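Local coordinates for protein GCN5-related N-acetyltransferase (Brucella abortus, PDB 7N1L) that probably transfers an acyl group, most likely acetyl, to an acceptor amine, as expected of a GCN5-related N-acetyltransferase, at residues E66-G78 with L85-P97. Numbering follows the deposited sequence.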
loop_
_atom_site.group_PDB
_atom_site.type_symbol
_atom_site.label_atom_id
_atom_site.label_comp_id
_atom_site.label_asym_id
_atom_site.label_seq_id
_atom_site.Cartn_x
_atom_site.Cartn_y
_atom_site.Cartn_z
ATOM N N GLU A 66 9.871 -4.239 -16.786
ATOM C CA GLU A 66 8.995 -5.345 -17.180
ATOM C C GLU A 66 8.346 -6.006 -15.967
ATOM O O GLU A 66 7.160 -6.351 -16.002
ATOM C CB GLU A 66 9.786 -6.382 -17.986
ATOM C CG GLU A 66 10.349 -5.825 -19.311
ATOM C CD GLU A 66 11.104 -6.830 -20.156
ATOM O OE1 GLU A 66 11.143 -8.035 -19.805
ATOM O OE2 GLU A 66 11.714 -6.390 -21.160
ATOM N N HIS A 67 9.103 -6.174 -14.881
ATOM C CA HIS A 67 8.567 -6.826 -13.687
ATOM C C HIS A 67 7.366 -6.069 -13.133
ATOM O O HIS A 67 6.325 -6.668 -12.835
ATOM C CB HIS A 67 9.671 -6.969 -12.641
ATOM C CG HIS A 67 9.343 -7.944 -11.560
ATOM N ND1 HIS A 67 9.231 -9.300 -11.790
ATOM C CD2 HIS A 67 9.089 -7.761 -10.243
ATOM C CE1 HIS A 67 8.925 -9.912 -10.658
ATOM N NE2 HIS A 67 8.831 -9.001 -9.707
ATOM N N LEU A 68 7.490 -4.748 -13.007
ATOM C CA LEU A 68 6.407 -3.936 -12.468
ATOM C C LEU A 68 5.228 -3.891 -13.427
ATOM O O LEU A 68 4.066 -3.913 -13.011
ATOM C CB LEU A 68 6.893 -2.502 -12.203
ATOM C CG LEU A 68 5.793 -1.580 -11.674
ATOM C CD1 LEU A 68 5.380 -2.022 -10.231
ATOM C CD2 LEU A 68 6.218 -0.153 -11.688
ATOM N N LEU A 69 5.509 -3.752 -14.712
ATOM C CA LEU A 69 4.434 -3.637 -15.678
ATOM C C LEU A 69 3.704 -4.956 -15.905
ATOM O O LEU A 69 2.673 -4.946 -16.582
ATOM C CB LEU A 69 4.995 -3.105 -16.998
ATOM C CG LEU A 69 5.434 -1.651 -16.883
ATOM C CD1 LEU A 69 6.194 -1.214 -18.118
ATOM C CD2 LEU A 69 4.199 -0.765 -16.661
ATOM N N GLN A 70 4.194 -6.075 -15.366
ATOM C CA GLN A 70 3.458 -7.337 -15.429
ATOM C C GLN A 70 2.767 -7.697 -14.115
ATOM O O GLN A 70 2.231 -8.808 -13.988
ATOM C CB GLN A 70 4.392 -8.469 -15.846
ATOM C CG GLN A 70 4.678 -8.440 -17.331
ATOM C CD GLN A 70 5.710 -9.446 -17.711
ATOM O OE1 GLN A 70 5.392 -10.597 -18.021
ATOM N NE2 GLN A 70 6.972 -9.040 -17.654
ATOM N N ASP A 71 2.808 -6.812 -13.119
ATOM C CA ASP A 71 2.045 -7.001 -11.884
ATOM C C ASP A 71 0.707 -6.278 -12.017
ATOM O O ASP A 71 0.656 -5.041 -11.938
ATOM C CB ASP A 71 2.847 -6.479 -10.700
ATOM C CG ASP A 71 2.239 -6.849 -9.346
ATOM O OD1 ASP A 71 0.997 -6.839 -9.183
ATOM O OD2 ASP A 71 3.039 -7.117 -8.441
ATOM N N ARG A 72 -0.387 -7.040 -12.063
ATOM C CA ARG A 72 -1.713 -6.468 -12.292
ATOM C C ARG A 72 -2.237 -5.688 -11.085
ATOM O O ARG A 72 -3.260 -4.993 -11.207
ATOM C CB ARG A 72 -2.709 -7.578 -12.648
ATOM C CG ARG A 72 -2.507 -8.233 -14.023
ATOM C CD ARG A 72 -3.124 -7.418 -15.114
ATOM N NE ARG A 72 -4.473 -6.983 -14.773
ATOM C CZ ARG A 72 -5.039 -5.888 -15.273
ATOM N NH1 ARG A 72 -4.416 -5.125 -16.159
ATOM N NH2 ARG A 72 -6.260 -5.544 -14.871
ATOM N N ALA A 73 -1.540 -5.752 -9.943
ATOM C CA ALA A 73 -1.921 -4.950 -8.786
ATOM C C ALA A 73 -1.390 -3.522 -8.891
ATOM O O ALA A 73 -1.905 -2.632 -8.214
ATOM C CB ALA A 73 -1.404 -5.575 -7.494
ATOM N N ALA A 74 -0.296 -3.321 -9.617
ATOM C CA ALA A 74 0.329 -2.022 -9.821
ATOM C C ALA A 74 -0.128 -1.391 -11.129
ATOM O O ALA A 74 -0.458 -2.085 -12.098
ATOM C CB ALA A 74 1.852 -2.143 -9.824
ATOM N N GLU A 75 -0.169 -0.069 -11.145
ATOM C CA GLU A 75 -0.363 0.665 -12.386
ATOM C C GLU A 75 0.588 1.856 -12.355
ATOM O O GLU A 75 1.078 2.268 -11.302
ATOM C CB GLU A 75 -1.818 1.127 -12.572
ATOM C CG GLU A 75 -2.852 -0.017 -12.521
ATOM C CD GLU A 75 -4.261 0.498 -12.532
ATOM O OE1 GLU A 75 -4.674 1.077 -13.551
ATOM O OE2 GLU A 75 -4.955 0.362 -11.490
ATOM N N ALA A 76 0.889 2.375 -13.528
ATOM C CA ALA A 76 1.809 3.485 -13.622
ATOM C C ALA A 76 1.266 4.443 -14.674
ATOM O O ALA A 76 0.882 4.026 -15.775
ATOM C CB ALA A 76 3.223 2.996 -13.950
ATOM N N LEU A 77 1.195 5.710 -14.308
ATOM C CA LEU A 77 0.846 6.777 -15.229
ATOM C C LEU A 77 2.126 7.427 -15.733
ATOM O O LEU A 77 3.074 7.596 -14.968
ATOM C CB LEU A 77 -0.045 7.765 -14.490
ATOM C CG LEU A 77 -1.216 8.504 -15.071
ATOM C CD1 LEU A 77 -2.116 7.643 -15.887
ATOM C CD2 LEU A 77 -1.963 8.880 -13.791
ATOM N N GLY A 78 2.183 7.699 -17.035
ATOM C CA GLY A 78 3.360 8.298 -17.641
ATOM C C GLY A 78 3.081 9.676 -18.222
ATOM O O GLY A 78 1.980 9.962 -18.705
ATOM N N LEU A 85 9.202 10.279 -22.936
ATOM C CA LEU A 85 8.697 9.990 -21.596
ATOM C C LEU A 85 9.601 10.641 -20.559
ATOM O O LEU A 85 10.781 10.290 -20.461
ATOM C CB LEU A 85 8.629 8.480 -21.372
ATOM C CG LEU A 85 8.012 8.043 -20.029
ATOM C CD1 LEU A 85 6.501 8.190 -20.083
ATOM C CD2 LEU A 85 8.420 6.624 -19.637
ATOM N N VAL A 86 9.049 11.579 -19.782
ATOM C CA VAL A 86 9.847 12.413 -18.871
ATOM C C VAL A 86 9.348 12.426 -17.426
ATOM O O VAL A 86 9.841 13.229 -16.626
ATOM C CB VAL A 86 9.960 13.859 -19.387
ATOM C CG1 VAL A 86 10.628 13.890 -20.750
ATOM C CG2 VAL A 86 8.603 14.537 -19.408
ATOM N N GLY A 87 8.337 11.607 -17.097
ATOM C CA GLY A 87 7.838 11.475 -15.730
ATOM C C GLY A 87 7.002 10.218 -15.544
ATOM O O GLY A 87 6.604 9.576 -16.518
ATOM N N PHE A 88 6.797 9.818 -14.281
ATOM C CA PHE A 88 5.878 8.714 -14.004
ATOM C C PHE A 88 5.361 8.803 -12.575
ATOM O O PHE A 88 5.949 9.472 -11.720
ATOM C CB PHE A 88 6.507 7.334 -14.244
ATOM C CG PHE A 88 7.571 6.941 -13.251
ATOM C CD1 PHE A 88 7.237 6.328 -12.040
ATOM C CD2 PHE A 88 8.912 7.126 -13.542
ATOM C CE1 PHE A 88 8.217 5.931 -11.150
ATOM C CE2 PHE A 88 9.895 6.730 -12.658
ATOM C CZ PHE A 88 9.542 6.125 -11.456
ATOM N N VAL A 89 4.235 8.127 -12.334
ATOM C CA VAL A 89 3.763 7.875 -10.977
ATOM C C VAL A 89 3.239 6.447 -10.939
ATOM O O VAL A 89 2.491 6.032 -11.834
ATOM C CB VAL A 89 2.695 8.888 -10.497
ATOM C CG1 VAL A 89 1.469 8.884 -11.375
ATOM C CG2 VAL A 89 2.305 8.594 -9.059
ATOM N N ILE A 90 3.666 5.691 -9.923
ATOM C CA ILE A 90 3.251 4.310 -9.685
ATOM C C ILE A 90 2.197 4.306 -8.588
ATOM O O ILE A 90 2.412 4.888 -7.516
ATOM C CB ILE A 90 4.452 3.435 -9.285
ATOM C CG1 ILE A 90 5.499 3.405 -10.406
ATOM C CG2 ILE A 90 3.998 2.007 -8.942
ATOM C CD1 ILE A 90 6.847 2.801 -9.968
ATOM N N PHE A 91 1.064 3.644 -8.837
ATOM C CA PHE A 91 -0.033 3.652 -7.877
ATOM C C PHE A 91 -0.710 2.299 -7.802
ATOM O O PHE A 91 -0.694 1.519 -8.756
ATOM C CB PHE A 91 -1.081 4.706 -8.227
ATOM C CG PHE A 91 -1.825 4.450 -9.502
ATOM C CD1 PHE A 91 -1.270 4.811 -10.730
ATOM C CD2 PHE A 91 -3.111 3.932 -9.485
ATOM C CE1 PHE A 91 -1.979 4.614 -11.920
ATOM C CE2 PHE A 91 -3.818 3.729 -10.666
ATOM C CZ PHE A 91 -3.250 4.072 -11.878
ATOM N N TYR A 92 -1.377 2.069 -6.665
ATOM C CA TYR A 92 -2.111 0.841 -6.421
ATOM C C TYR A 92 -3.578 1.175 -6.222
ATOM O O TYR A 92 -3.915 2.139 -5.536
ATOM C CB TYR A 92 -1.552 0.093 -5.205
ATOM C CG TYR A 92 -0.051 0.039 -5.259
ATOM C CD1 TYR A 92 0.589 -0.630 -6.280
ATOM C CD2 TYR A 92 0.717 0.588 -4.266
ATOM C CE1 TYR A 92 1.953 -0.670 -6.371
ATOM C CE2 TYR A 92 2.089 0.533 -4.334
ATOM C CZ TYR A 92 2.703 -0.096 -5.403
ATOM O OH TYR A 92 4.085 -0.182 -5.490
ATOM N N ASP A 93 -4.445 0.403 -6.849
ATOM C CA ASP A 93 -5.889 0.504 -6.645
ATOM C C ASP A 93 -6.230 -0.587 -5.622
ATOM O O ASP A 93 -6.313 -1.767 -5.966
ATOM C CB ASP A 93 -6.647 0.321 -7.958
ATOM C CG ASP A 93 -8.165 0.523 -7.807
ATOM O OD1 ASP A 93 -8.673 0.466 -6.668
ATOM O OD2 ASP A 93 -8.879 0.670 -8.827
ATOM N N LEU A 94 -6.386 -0.197 -4.376
ATOM C CA LEU A 94 -6.460 -1.134 -3.257
ATOM C C LEU A 94 -7.831 -1.138 -2.597
ATOM O O LEU A 94 -8.532 -0.125 -2.597
ATOM C CB LEU A 94 -5.412 -0.818 -2.186
ATOM C CG LEU A 94 -3.959 -0.991 -2.591
ATOM C CD1 LEU A 94 -3.047 -0.535 -1.480
ATOM C CD2 LEU A 94 -3.681 -2.446 -2.958
ATOM N N PRO A 95 -8.249 -2.261 -2.021
ATOM C CA PRO A 95 -9.492 -2.247 -1.248
ATOM C C PRO A 95 -9.308 -1.385 -0.013
ATOM O O PRO A 95 -8.202 -1.247 0.505
ATOM C CB PRO A 95 -9.718 -3.723 -0.898
ATOM C CG PRO A 95 -8.362 -4.332 -0.929
ATOM C CD PRO A 95 -7.635 -3.605 -2.049
ATOM N N GLU A 96 -10.398 -0.737 0.401
ATOM C CA GLU A 96 -10.447 0.101 1.600
ATOM C C GLU A 96 -11.442 -0.528 2.565
ATOM O O GLU A 96 -12.658 -0.291 2.462
ATOM C CB GLU A 96 -10.835 1.536 1.244
ATOM C CG GLU A 96 -10.314 2.570 2.218
ATOM C CD GLU A 96 -10.858 2.351 3.623
ATOM O OE1 GLU A 96 -12.052 2.687 3.835
ATOM O OE2 GLU A 96 -10.103 1.831 4.500
ATOM N N PRO A 97 -10.981 -1.350 3.510
ATOM C CA PRO A 97 -11.921 -2.146 4.317
ATOM C C PRO A 97 -12.851 -1.335 5.208
ATOM O O PRO A 97 -13.950 -1.804 5.526
ATOM C CB PRO A 97 -10.989 -3.030 5.160
ATOM C CG PRO A 97 -9.707 -3.051 4.429
ATOM C CD PRO A 97 -9.584 -1.691 3.814
HETATM O O HOH W 1 -3.854 -0.828 -9.074
HETATM O O HOH W 2 -4.397 -3.429 -6.551
#
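L68, near the end of helix 61-69, meets I90 methyl to methyl: its CD2 lies 3.5 Å from I90 CD1, a tight approach. With CG anti to the backbone N (chi1 178°), the leucine reaches the sheet face that carries A76 and I90. A type I turn from D71 to A74, with D71 OD1 also accepting from A73 N in an Asx turn, leads into the strand. Where the two strands begin to part, water takes over the pairing: one molecule donates to A73 O and to E75 OE2 and accepts from D93 N at 2.6 Å, and a second links A73 O to D93 O. Beside them, A74 CB and its CA come to the edge of the Y92 ring.

E75 opens the regular ladder, its N and O both bonded to F91 (N to F91 O, 2.9 Å). On the opposite face of the sheet from I90, E75 CB sits over the F91 ring, 3.7 Å from the centroid, in a CH-pi contact offset toward the rim. The glutamate chain extends across the ring, placing its carboxylate 45° from the ring plane and alongside that of D93. R135 forms salt bridges to both acids, which probably offsets their like charges; D93 also pairs with R102. Next, A76 CA makes a C-H...O contact to V89 O, and L77 repeats the double backbone bond with V89 (L77 N to V89 O, 2.8 Å), its CB flanking V89 CG1. At G78, L85 CD1 approaches the bare CA at 4.0 Å.

The example illustrates a general rule of antiparallel pairing: hydrogen-bonded and non-hydrogen-bonded pairs alternate, and successive residues face opposite sides. Here it builds the hairpin of strands 74-81 and 84-96 in the central mixed sheet of the GNAT fold.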